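Local coordinates for Glyoxalase/bleomycin resistance protein/dioxygenase (Nocardioides sp., PDB 4MYM), which is of uncharacterised activity but belongs to the glyoxalase/bleomycin resistance/dioxygenase superfamily, whose members are commonly metal-dependent enzymes or drug-binding resistance proteins, at residues 31-45 against 64-78. Numbering follows the deposited sequence.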
ATOM      1  N   ILE A  31       6.437  -6.374   2.977  1.00 19.17           N
ATOM      2  CA  ILE A  31       6.213  -4.975   2.686  1.00 18.17           C
ATOM      3  C   ILE A  31       6.373  -4.181   3.962  1.00 18.29           C
ATOM      4  O   ILE A  31       5.742  -4.495   4.974  1.00 18.17           O
ATOM      5  CB  ILE A  31       4.799  -4.762   2.121  1.00 18.07           C
ATOM      6  CG1 ILE A  31       4.691  -5.425   0.745  1.00 18.16           C
ATOM      7  CG2 ILE A  31       4.479  -3.279   2.044  1.00 17.47           C
ATOM      8  CD1 ILE A  31       3.269  -5.657   0.286  1.00 18.14           C
ATOM      9  N   THR A  32       7.203  -3.152   3.929  1.00 17.57           N
ATOM     10  CA  THR A  32       7.457  -2.358   5.127  1.00 18.37           C
ATOM     11  C   THR A  32       6.941  -0.930   5.031  1.00 18.34           C
ATOM     12  O   THR A  32       6.656  -0.294   6.053  1.00 17.67           O
ATOM     13  CB  THR A  32       8.956  -2.327   5.464  1.00 19.59           C
ATOM     14  OG1 THR A  32       9.707  -1.985   4.283  1.00 20.30           O
ATOM     15  CG2 THR A  32       9.399  -3.674   5.992  1.00 20.53           C
ATOM     16  N   ASP A  33       6.827  -0.423   3.803  1.00 18.69           N
ATOM     17  CA  ASP A  33       6.439   0.956   3.571  1.00 19.95           C
ATOM     18  C   ASP A  33       5.481   1.011   2.376  1.00 19.31           C
ATOM     19  O   ASP A  33       5.690   0.339   1.354  1.00 18.94           O
ATOM     20  CB  ASP A  33       7.661   1.840   3.247  1.00 21.53           C
ATOM     21  CG  ASP A  33       8.795   1.748   4.278  1.00 24.00           C
ATOM     22  OD1 ASP A  33       9.459   0.685   4.407  1.00 25.47           O
ATOM     23  OD2 ASP A  33       9.068   2.797   4.916  1.00 25.70           O
ATOM     24  N   LEU A  34       4.430   1.808   2.505  1.00 19.21           N
ATOM     25  CA  LEU A  34       3.522   2.089   1.389  1.00 19.37           C
ATOM     26  C   LEU A  34       3.725   3.538   1.022  1.00 18.40           C
ATOM     27  O   LEU A  34       3.483   4.424   1.845  1.00 18.00           O
ATOM     28  CB  LEU A  34       2.069   1.832   1.789  1.00 20.32           C
ATOM     29  CG  LEU A  34       1.025   2.379   0.807  1.00 22.33           C
ATOM     30  CD1 LEU A  34       1.137   1.673  -0.532  1.00 22.98           C
ATOM     31  CD2 LEU A  34      -0.371   2.231   1.391  1.00 24.33           C
ATOM     32  N   CYS A  35       4.192   3.784  -0.205  1.00 18.28           N
ATOM     33  CA  CYS A  35       4.561   5.117  -0.626  1.00 18.31           C
ATOM     34  C   CYS A  35       3.669   5.598  -1.779  1.00 18.21           C
ATOM     35  O   CYS A  35       3.727   5.094  -2.915  1.00 16.31           O
ATOM     36  CB  CYS A  35       6.027   5.165  -1.023  1.00 19.40           C
ATOM     37  SG  CYS A  35       6.600   6.827  -1.375  1.00 21.04           S
ATOM     38  N   LEU A  36       2.824   6.562  -1.453  1.00 17.87           N
ATOM     39  CA  LEU A  36       1.913   7.135  -2.418  1.00 18.77           C
ATOM     40  C   LEU A  36       2.654   8.140  -3.292  1.00 18.72           C
ATOM     41  O   LEU A  36       3.546   8.864  -2.823  1.00 18.93           O
ATOM     42  CB  LEU A  36       0.743   7.813  -1.704  1.00 19.57           C
ATOM     43  CG  LEU A  36      -0.037   6.963  -0.691  1.00 20.07           C
ATOM     44  CD1 LEU A  36      -1.208   7.745  -0.125  1.00 21.81           C
ATOM     45  CD2 LEU A  36      -0.534   5.673  -1.297  1.00 20.14           C
ATOM     46  N   VAL A  37       2.258   8.189  -4.556  1.00 19.49           N
ATOM     47  CA  VAL A  37       2.822   9.127  -5.510  1.00 20.11           C
ATOM     48  C   VAL A  37       1.990  10.402  -5.433  1.00 20.87           C
ATOM     49  O   VAL A  37       0.774  10.380  -5.652  1.00 19.99           O
ATOM     50  CB  VAL A  37       2.828   8.524  -6.922  1.00 20.51           C
ATOM     51  CG1 VAL A  37       3.255   9.552  -7.963  1.00 21.18           C
ATOM     52  CG2 VAL A  37       3.746   7.310  -6.953  1.00 20.96           C
ATOM     53  N   THR A  38       2.643  11.505  -5.083  1.00 21.77           N
ATOM     54  CA  THR A  38       1.958  12.783  -4.952  1.00 23.97           C
ATOM     55  C   THR A  38       2.398  13.767  -6.050  1.00 25.55           C
ATOM     56  O   THR A  38       3.438  13.566  -6.712  1.00 24.93           O
ATOM     57  CB  THR A  38       2.161  13.394  -3.539  1.00 23.45           C
ATOM     58  OG1 THR A  38       1.285  14.519  -3.361  1.00 24.43           O
ATOM     59  CG2 THR A  38       3.597  13.832  -3.318  1.00 23.36           C
ATOM     60  N   HIS A  39       1.568  14.791  -6.260  1.00 26.78           N
ATOM     61  CA  HIS A  39       1.885  15.922  -7.139  1.00 29.21           C
ATOM     62  C   HIS A  39       1.863  17.250  -6.383  1.00 30.31           C
ATOM     63  O   HIS A  39       2.057  18.315  -6.968  1.00 30.38           O
ATOM     64  CB  HIS A  39       0.904  15.961  -8.310  1.00 30.74           C
ATOM     65  CG  HIS A  39       0.849  14.678  -9.065  1.00 33.09           C
ATOM     66  ND1 HIS A  39       1.838  14.290  -9.943  1.00 35.08           N
ATOM     67  CD2 HIS A  39      -0.046  13.665  -9.036  1.00 34.03           C
ATOM     68  CE1 HIS A  39       1.538  13.105 -10.441  1.00 34.52           C
ATOM     69  NE2 HIS A  39       0.408  12.697  -9.896  1.00 35.02           N
ATOM     70  N   ASP A  40       1.633  17.177  -5.078  1.00 29.44           N
ATOM     71  CA  ASP A  40       1.614  18.352  -4.219  1.00 29.36           C
ATOM     72  C   ASP A  40       1.850  17.837  -2.821  1.00 27.46           C
ATOM     73  O   ASP A  40       0.906  17.540  -2.082  1.00 25.44           O
ATOM     74  CB  ASP A  40       0.281  19.097  -4.335  1.00 29.37           C
ATOM     75  CG  ASP A  40       0.249  20.402  -3.522  1.00 31.51           C
ATOM     76  OD1 ASP A  40       1.062  20.602  -2.578  1.00 32.92           O
ATOM     77  OD2 ASP A  40      -0.626  21.227  -3.832  1.00 32.14           O
ATOM     78  N   LEU A  41       3.128  17.703  -2.479  1.00 28.29           N
ATOM     79  CA  LEU A  41       3.527  17.070  -1.229  1.00 27.51           C
ATOM     80  C   LEU A  41       2.898  17.771  -0.020  1.00 28.29           C
ATOM     81  O   LEU A  41       2.346  17.114   0.854  1.00 27.28           O
ATOM     82  CB  LEU A  41       5.053  17.040  -1.106  1.00 27.87           C
ATOM     83  CG  LEU A  41       5.619  16.520   0.215  1.00 28.22           C
ATOM     84  CD1 LEU A  41       5.307  15.037   0.384  1.00 28.95           C
ATOM     85  CD2 LEU A  41       7.120  16.768   0.285  1.00 29.62           C
ATOM     86  N   GLU A  42       2.971  19.100   0.035  1.00 28.68           N
ATOM     87  CA  GLU A  42       2.504  19.808   1.233  1.00 29.90           C
ATOM     88  C   GLU A  42       1.004  19.664   1.466  1.00 27.86           C
ATOM     89  O   GLU A  42       0.575  19.538   2.603  1.00 27.54           O
ATOM     90  CB  GLU A  42       2.940  21.284   1.231  1.00 32.49           C
ATOM     91  CG  GLU A  42       4.452  21.473   1.319  1.00 34.79           C
ATOM     92  CD  GLU A  42       5.114  20.572   2.351  1.00 37.02           C
ATOM     93  OE1 GLU A  42       4.615  20.504   3.494  1.00 39.45           O
ATOM     94  OE2 GLU A  42       6.129  19.920   2.018  1.00 40.52           O
ATOM     95  N   ALA A  43       0.216  19.647   0.397  1.00 27.88           N
ATOM     96  CA  ALA A  43      -1.226  19.422   0.519  1.00 26.70           C
ATOM     97  C   ALA A  43      -1.517  17.983   0.975  1.00 26.09           C
ATOM     98  O   ALA A  43      -2.408  17.752   1.797  1.00 23.87           O
ATOM     99  CB  ALA A  43      -1.929  19.727  -0.798  1.00 26.53           C
ATOM    100  N   SER A  44      -0.758  17.024   0.447  1.00 24.03           N
ATOM    101  CA  SER A  44      -0.856  15.641   0.898  1.00 24.10           C
ATOM    102  C   SER A  44      -0.483  15.516   2.368  1.00 22.99           C
ATOM    103  O   SER A  44      -1.224  14.935   3.130  1.00 22.69           O
ATOM    104  CB  SER A  44       0.019  14.714   0.039  1.00 25.21           C
ATOM    105  OG  SER A  44      -0.559  14.521  -1.238  1.00 26.72           O
ATOM    106  N   VAL A  45       0.645  16.087   2.775  1.00 23.35           N
ATOM    107  CA  VAL A  45       1.048  16.038   4.182  1.00 24.80           C
ATOM    108  C   VAL A  45      -0.077  16.605   5.077  1.00 24.82           C
ATOM    109  O   VAL A  45      -0.411  16.019   6.094  1.00 24.39           O
ATOM    110  CB  VAL A  45       2.386  16.791   4.430  1.00 25.48           C
ATOM    111  CG1 VAL A  45       2.631  17.042   5.915  1.00 25.88           C
ATOM    112  CG2 VAL A  45       3.552  16.024   3.816  1.00 26.02           C
ATOM    113  N   ALA A  64       8.121  12.824   2.298  1.00 21.75           N
ATOM    114  CA  ALA A  64       7.804  12.788   3.716  1.00 21.89           C
ATOM    115  C   ALA A  64       7.225  11.421   4.038  1.00 21.95           C
ATOM    116  O   ALA A  64       6.575  10.804   3.195  1.00 22.61           O
ATOM    117  CB  ALA A  64       6.821  13.889   4.074  1.00 21.74           C
ATOM    118  N   ASP A  65       7.503  10.923   5.242  1.00 22.80           N
ATOM    119  CA  ASP A  65       6.815   9.750   5.742  1.00 22.19           C
ATOM    120  C   ASP A  65       6.421   9.911   7.196  1.00 20.93           C
ATOM    121  O   ASP A  65       6.827  10.866   7.876  1.00 20.15           O
ATOM    122  CB  ASP A  65       7.613   8.473   5.498  1.00 23.55           C
ATOM    123  CG  ASP A  65       8.891   8.398   6.298  1.00 24.89           C
ATOM    124  OD1 ASP A  65       9.198   9.291   7.117  1.00 26.53           O
ATOM    125  OD2 ASP A  65       9.596   7.396   6.091  1.00 26.72           O
ATOM    126  N   PHE A  66       5.609   8.977   7.653  1.00 20.41           N
ATOM    127  CA  PHE A  66       4.953   9.091   8.943  1.00 22.02           C
ATOM    128  C   PHE A  66       5.377   7.976   9.878  1.00 23.53           C
ATOM    129  O   PHE A  66       5.941   6.962   9.446  1.00 24.15           O
ATOM    130  CB  PHE A  66       3.442   9.074   8.752  1.00 21.41           C
ATOM    131  CG  PHE A  66       2.950  10.128   7.810  1.00 20.52           C
ATOM    132  CD1 PHE A  66       3.002  11.459   8.161  1.00 20.60           C
ATOM    133  CD2 PHE A  66       2.440   9.786   6.571  1.00 20.77           C
ATOM    134  CE1 PHE A  66       2.553  12.445   7.303  1.00 20.31           C
ATOM    135  CE2 PHE A  66       1.993  10.762   5.697  1.00 20.65           C
ATOM    136  CZ  PHE A  66       2.054  12.100   6.061  1.00 20.79           C
ATOM    137  N   GLU A  67       5.087   8.172  11.161  1.00 25.78           N
ATOM    138  CA  GLU A  67       5.495   7.242  12.209  1.00 27.50           C
ATOM    139  C   GLU A  67       4.704   5.940  12.161  1.00 27.92           C
ATOM    140  O   GLU A  67       3.540   5.916  11.743  1.00 26.98           O
ATOM    141  CB  GLU A  67       5.344   7.892  13.597  1.00 30.84           C
ATOM    142  CG  GLU A  67       6.403   8.946  13.890  1.00 33.55           C
ATOM    143  CD  GLU A  67       6.345   9.500  15.310  1.00 37.75           C
ATOM    144  OE1 GLU A  67       5.277   9.419  15.972  1.00 39.06           O
ATOM    145  OE2 GLU A  67       7.384  10.033  15.760  1.00 41.61           O
ATOM    146  N   GLY A  68       5.356   4.855  12.579  1.00 26.64           N
ATOM    147  CA  GLY A  68       4.683   3.579  12.795  1.00 26.17           C
ATOM    148  C   GLY A  68       3.910   3.649  14.103  1.00 26.98           C
ATOM    149  O   GLY A  68       3.708   4.737  14.639  1.00 26.48           O
ATOM    150  N   PRO A  69       3.491   2.495  14.645  1.00 27.97           N
ATOM    151  CA  PRO A  69       3.795   1.124  14.222  1.00 27.96           C
ATOM    152  C   PRO A  69       3.036   0.663  12.986  1.00 27.46           C
ATOM    153  O   PRO A  69       2.149   1.369  12.492  1.00 27.28           O
ATOM    154  CB  PRO A  69       3.366   0.291  15.435  1.00 29.19           C
ATOM    155  CG  PRO A  69       2.234   1.064  16.011  1.00 29.61           C
ATOM    156  CD  PRO A  69       2.603   2.512  15.825  1.00 28.89           C
ATOM    157  N   GLY A  70       3.378  -0.536  12.515  1.00 25.58           N
ATOM    158  CA  GLY A  70       2.750  -1.127  11.338  1.00 25.36           C
ATOM    159  C   GLY A  70       3.421  -0.607  10.084  1.00 24.66           C
ATOM    160  O   GLY A  70       4.512  -0.039  10.139  1.00 25.61           O
ATOM    161  N   VAL A  71       2.764  -0.780   8.947  1.00 23.78           N
ATOM    162  CA  VAL A  71       3.308  -0.290   7.681  1.00 23.97           C
ATOM    163  C   VAL A  71       3.547   1.227   7.754  1.00 22.42           C
ATOM    164  O   VAL A  71       2.759   1.972   8.345  1.00 22.55           O
ATOM    165  CB  VAL A  71       2.400  -0.681   6.488  1.00 24.97           C
ATOM    166  CG1 VAL A  71       1.113   0.124   6.505  1.00 25.74           C
ATOM    167  CG2 VAL A  71       3.129  -0.479   5.164  1.00 27.13           C
ATOM    168  N   ILE A  72       4.664   1.674   7.197  1.00 20.27           N
ATOM    169  CA  ILE A  72       5.020   3.078   7.198  1.00 20.04           C
ATOM    170  C   ILE A  72       4.351   3.717   5.981  1.00 20.16           C
ATOM    171  O   ILE A  72       4.531   3.248   4.860  1.00 19.11           O
ATOM    172  CB  ILE A  72       6.542   3.285   7.110  1.00 20.95           C
ATOM    173  CG1 ILE A  72       7.243   2.662   8.333  1.00 21.49           C
ATOM    174  CG2 ILE A  72       6.887   4.765   6.943  1.00 20.91           C
ATOM    175  CD1 ILE A  72       6.790   3.210   9.672  1.00 22.61           C
ATOM    176  N   LEU A  73       3.554   4.757   6.213  1.00 18.49           N
ATOM    177  CA  LEU A  73       2.945   5.498   5.111  1.00 18.07           C
ATOM    178  C   LEU A  73       3.889   6.605   4.701  1.00 17.22           C
ATOM    179  O   LEU A  73       4.382   7.360   5.552  1.00 17.74           O
ATOM    180  CB  LEU A  73       1.596   6.075   5.525  1.00 17.87           C
ATOM    181  CG  LEU A  73       0.826   6.884   4.478  1.00 17.63           C
ATOM    182  CD1 LEU A  73       0.413   6.041   3.281  1.00 17.54           C
ATOM    183  CD2 LEU A  73      -0.400   7.473   5.155  1.00 17.74           C
ATOM    184  N   ALA A  74       4.129   6.705   3.396  1.00 16.79           N
ATOM    185  CA  ALA A  74       5.064   7.671   2.837  1.00 16.73           C
ATOM    186  C   ALA A  74       4.480   8.380   1.609  1.00 16.66           C
ATOM    187  O   ALA A  74       3.520   7.907   0.989  1.00 15.69           O
ATOM    188  CB  ALA A  74       6.373   6.973   2.476  1.00 16.95           C
ATOM    189  N   LEU A  75       5.050   9.538   1.294  1.00 17.06           N
ATOM    190  CA  LEU A  75       4.652  10.317   0.128  1.00 17.91           C
ATOM    191  C   LEU A  75       5.892  10.759  -0.620  1.00 17.96           C
ATOM    192  O   LEU A  75       6.829  11.262  -0.017  1.00 18.78           O
ATOM    193  CB  LEU A  75       3.871  11.557   0.559  1.00 19.10           C
ATOM    194  CG  LEU A  75       2.779  11.372   1.619  1.00 20.13           C
ATOM    195  CD1 LEU A  75       2.373  12.729   2.195  1.00 20.86           C
ATOM    196  CD2 LEU A  75       1.585  10.646   1.031  1.00 20.59           C
ATOM    197  N   TRP A  76       5.864  10.643  -1.935  1.00 18.84           N
ATOM    198  CA  TRP A  76       7.026  10.972  -2.751  1.00 19.57           C
ATOM    199  C   TRP A  76       6.548  11.645  -4.035  1.00 19.26           C
ATOM    200  O   TRP A  76       5.719  11.097  -4.763  1.00 19.21           O
ATOM    201  CB  TRP A  76       7.801   9.693  -3.068  1.00 19.58           C
ATOM    202  CG  TRP A  76       9.239   9.880  -3.490  1.00 20.56           C
ATOM    203  CD1 TRP A  76       9.921  11.052  -3.677  1.00 21.94           C
ATOM    204  CD2 TRP A  76      10.156   8.833  -3.791  1.00 21.34           C
ATOM    205  NE1 TRP A  76      11.223  10.787  -4.076  1.00 21.27           N
ATOM    206  CE2 TRP A  76      11.383   9.433  -4.157  1.00 21.62           C
ATOM    207  CE3 TRP A  76      10.063   7.443  -3.778  1.00 21.25           C
ATOM    208  CZ2 TRP A  76      12.503   8.682  -4.502  1.00 21.46           C
ATOM    209  CZ3 TRP A  76      11.183   6.700  -4.132  1.00 22.42           C
ATOM    210  CH2 TRP A  76      12.385   7.329  -4.485  1.00 21.61           C
ATOM    211  N   ASP A  77       7.066  12.841  -4.291  1.00 20.31           N
ATOM    212  CA  ASP A  77       6.692  13.611  -5.465  1.00 22.01           C
ATOM    213  C   ASP A  77       7.025  12.869  -6.750  1.00 21.87           C
ATOM    214  O   ASP A  77       8.147  12.361  -6.894  1.00 20.54           O
ATOM    215  CB  ASP A  77       7.436  14.945  -5.472  1.00 24.06           C
ATOM    216  CG  ASP A  77       7.071  15.788  -6.674  1.00 26.31           C
ATOM    217  OD1 ASP A  77       5.972  16.382  -6.657  1.00 27.27           O
ATOM    218  OD2 ASP A  77       7.863  15.816  -7.636  1.00 27.10           O
ATOM    219  N   ALA A  78       6.064  12.833  -7.681  1.00 21.22           N
ATOM    220  CA  ALA A  78       6.205  12.110  -8.949  1.00 22.61           C
ATOM    221  C   ALA A  78       7.388  12.596  -9.800  1.00 23.12           C
ATOM    222  O   ALA A  78       8.099  11.787 -10.399  1.00 22.20           O
ATOM    223  CB  ALA A  78       4.914  12.212  -9.765  1.00 22.54           C
TER
HETATM  224  O   HOH W   1       7.002  -1.144   8.472  1.00 22.72           O
HETATM  225  O   HOH W   2       9.367   5.411   4.072  1.00 26.04           O
HETATM  226  O   HOH W   3       5.077  17.909  -4.593  1.00 24.81           O
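Seven backbone hydrogen bonds run from Thr32 to Ala78, along strands 33-38 and 72-77, and their alternation defines a parallel pair: Thr32 O takes Ile72 N, Leu34 N gives to Ile72 O, and the ladder climbs two residues at a time until Ala78 N reaches Thr38 O at 2.9 Å. Their N-H...O angles span 151-174°. Polar groups at the ends are met by waters and protein partners alike. Thr32 OG1 donates to Asp33 OD1 (2.7 Å). One water gives to Thr32 O (2.6 Å) and Gly70 O; a second gives to Asp33 OD2 and Asp65 OD2, bridging two carboxylate oxygens 4.8 Å apart and probably easing their repulsion, while Lys159 of the second subunit makes a salt bridge to Asp65. A third water accepts from Leu41 N and donates to Asp77 OD1 (2.7 Å), leaving Asp77 OD2 to cap Leu80 N. Thr38's chi1 of -170° aims OG1 at the helix for a hydrogen bond with Ser44 OG (2.8 Å) and sets CG2 against Asp77 N. On that face Leu75 forks: CD1 lies against Ser44 CB (3.8 Å) and Val45, CD2 against Leu36 CB. On the other face Cys35 SG sits 3.5 Å from Trp76 CB. Strands 33-38 and 72-77, parallel neighbours in a mixed four-stranded sheet, as in the βαβββ module of this superfamily, are thus joined by backbone bonding through a largely apolar middle, the waters and carboxylates lying toward its ends and on adjacent strand 63-66.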